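Dehalogenase-like hydrolase (Ralstonia solanacearum, PDB 3UMB) probably hydrolyses small (S)-2-haloalkanoic acids to the corresponding (R)-2-hydroxyalkanoic acids, releasing the halide, as an L-2-haloacid dehalogenase of the HAD superfamily. Local coordinates at residues V7-Y12 and L176-N181. Numbering follows the deposited sequence.
Sequences VVFDAY and LFVSSN
Two neighbouring parallel strands at the centre of the Rossmann-like HAD sheet, 6-9 and 175-179, pair side by side and lead at their C-terminal ends into the edge where HAD hydrolases carry the active site. Val8 is clasped through both its backbone polar atoms: its N reaches Leu176 O at 2.8 Å, and its O accepts from Val178 N. Two residues on, Asp10 N donates to Val178 O (3.0 Å). Val7, Phe9, Leu176 and Val178 share one face, with Leu222 of helix 219-227 lying against the last three. Phe9 CD2 lies 3.7 Å from Val178 CB, the two side chains running alongside each other, while Val7 CG1 meets Val178 CG2. Just past strand 6-9, Asp10 holds CG anti to its own N (chi1 -176°), which carries OD2 to within 3.1 Å of Ser179 OG. That hydroxyl, also beside Asp184 OD2, accepts from Asn181 N in an ST turn. A water accepts from Asn181 ND2 at 2.6 Å and donates weakly to Asp10 OD2. Heading the DAYGT motif, Asp10 probably corresponds to the nucleophilic aspartate of related HAD dehalogenases; Thr14 OG1, Ser179 OG and the water gather at OD2, with Lys155 distantly paired to OD1, which would tend to limit carboxylate rotation.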
loop_
_atom_site.group_PDB
_atom_site.type_symbol
_atom_site.label_atom_id
_atom_site.label_comp_id
_atom_site.label_asym_id
_atom_site.label_seq_id
_atom_site.Cartn_x
_atom_site.Cartn_y
_atom_site.Cartn_z
ATOM N N VAL A 7 -26.645 3.827 5.537
ATOM C CA VAL A 7 -25.822 3.165 4.535
ATOM C C VAL A 7 -24.839 4.196 4.028
ATOM O O VAL A 7 -25.236 5.279 3.589
ATOM C CB VAL A 7 -26.691 2.563 3.389
ATOM C CG1 VAL A 7 -25.845 1.890 2.280
ATOM C CG2 VAL A 7 -27.726 1.555 3.991
ATOM N N VAL A 8 -23.555 3.866 4.125
ATOM C CA VAL A 8 -22.477 4.782 3.726
ATOM C C VAL A 8 -21.680 4.180 2.547
ATOM O O VAL A 8 -21.397 2.985 2.540
ATOM C CB VAL A 8 -21.548 5.106 4.933
ATOM C CG1 VAL A 8 -20.337 5.925 4.498
ATOM C CG2 VAL A 8 -22.357 5.853 6.027
ATOM N N PHE A 9 -21.361 5.028 1.575
ATOM C CA PHE A 9 -20.656 4.650 0.375
ATOM C C PHE A 9 -19.270 5.269 0.311
ATOM O O PHE A 9 -19.080 6.424 0.640
ATOM C CB PHE A 9 -21.424 5.115 -0.876
ATOM C CG PHE A 9 -22.763 4.463 -1.043
ATOM C CD1 PHE A 9 -23.908 5.064 -0.514
ATOM C CD2 PHE A 9 -22.886 3.280 -1.741
ATOM C CE1 PHE A 9 -25.162 4.467 -0.674
ATOM C CE2 PHE A 9 -24.131 2.648 -1.906
ATOM C CZ PHE A 9 -25.276 3.247 -1.380
ATOM N N ASP A 10 -18.328 4.454 -0.125
ATOM C CA ASP A 10 -17.083 4.863 -0.789
ATOM C C ASP A 10 -17.420 5.619 -2.099
ATOM O O ASP A 10 -18.483 5.438 -2.691
ATOM C CB ASP A 10 -16.357 3.562 -1.120
ATOM C CG ASP A 10 -15.010 3.766 -1.728
ATOM O OD1 ASP A 10 -14.327 4.757 -1.345
ATOM O OD2 ASP A 10 -14.647 2.918 -2.589
ATOM N N ALA A 11 -16.520 6.460 -2.557
ATOM C CA ALA A 11 -16.769 7.278 -3.737
ATOM C C ALA A 11 -16.396 6.570 -5.097
ATOM O O ALA A 11 -17.250 6.004 -5.828
ATOM C CB ALA A 11 -15.998 8.685 -3.570
ATOM N N TYR A 12 -15.115 6.609 -5.383
ATOM C CA TYR A 12 -14.510 6.158 -6.640
ATOM C C TYR A 12 -14.668 4.657 -6.884
ATOM O O TYR A 12 -14.406 3.858 -5.998
ATOM C CB TYR A 12 -13.036 6.553 -6.585
ATOM C CG TYR A 12 -12.866 8.039 -6.329
ATOM C CD1 TYR A 12 -13.423 8.969 -7.216
ATOM C CD2 TYR A 12 -12.207 8.532 -5.198
ATOM C CE1 TYR A 12 -13.308 10.365 -7.019
ATOM C CE2 TYR A 12 -12.094 9.966 -4.975
ATOM C CZ TYR A 12 -12.647 10.878 -5.910
ATOM O OH TYR A 12 -12.605 12.289 -5.781
ATOM N N LEU A 176 -24.578 0.174 7.226
ATOM C CA LEU A 176 -24.094 -0.670 6.137
ATOM C C LEU A 176 -23.031 0.112 5.366
ATOM O O LEU A 176 -23.281 1.203 4.821
ATOM C CB LEU A 176 -25.203 -1.130 5.189
ATOM C CG LEU A 176 -24.698 -2.013 4.032
ATOM C CD1 LEU A 176 -24.075 -3.340 4.519
ATOM C CD2 LEU A 176 -25.827 -2.270 3.038
ATOM N N PHE A 177 -21.842 -0.478 5.324
ATOM C CA PHE A 177 -20.705 0.136 4.674
ATOM C C PHE A 177 -20.503 -0.526 3.321
ATOM O O PHE A 177 -20.294 -1.735 3.229
ATOM C CB PHE A 177 -19.462 -0.027 5.539
ATOM C CG PHE A 177 -18.272 0.651 4.962
ATOM C CD1 PHE A 177 -18.023 1.985 5.236
ATOM C CD2 PHE A 177 -17.444 -0.023 4.056
ATOM C CE1 PHE A 177 -16.928 2.632 4.633
ATOM C CE2 PHE A 177 -16.371 0.601 3.456
ATOM C CZ PHE A 177 -16.081 1.930 3.750
ATOM N N VAL A 178 -20.530 0.287 2.277
ATOM C CA VAL A 178 -20.421 -0.176 0.901
ATOM C C VAL A 178 -19.175 0.368 0.224
ATOM O O VAL A 178 -18.946 1.577 0.204
ATOM C CB VAL A 178 -21.647 0.280 0.084
ATOM C CG1 VAL A 178 -21.537 -0.208 -1.382
ATOM C CG2 VAL A 178 -22.933 -0.228 0.758
ATOM N N SER A 179 -18.355 -0.544 -0.295
ATOM C CA SER A 179 -17.133 -0.186 -1.079
ATOM C C SER A 179 -16.904 -1.102 -2.266
ATOM O O SER A 179 -17.286 -2.247 -2.234
ATOM C CB SER A 179 -15.880 -0.292 -0.215
ATOM O OG SER A 179 -14.806 0.339 -0.927
ATOM N N SER A 180 -16.281 -0.573 -3.308
ATOM C CA SER A 180 -15.747 -1.404 -4.379
ATOM C C SER A 180 -14.404 -2.040 -4.115
ATOM O O SER A 180 -13.977 -2.942 -4.837
ATOM C CB SER A 180 -15.560 -0.570 -5.609
ATOM O OG SER A 180 -16.797 -0.571 -6.234
ATOM N N ASN A 181 -13.704 -1.549 -3.122
ATOM C CA ASN A 181 -12.338 -1.955 -2.946
ATOM C C ASN A 181 -12.380 -3.024 -1.872
ATOM O O ASN A 181 -12.859 -2.799 -0.749
ATOM C CB ASN A 181 -11.503 -0.754 -2.575
ATOM C CG ASN A 181 -11.379 0.237 -3.710
ATOM O OD1 ASN A 181 -11.135 -0.152 -4.820
ATOM N ND2 ASN A 181 -11.519 1.519 -3.423
HETATM O O HOH W 1 -11.905 2.457 -1.000
#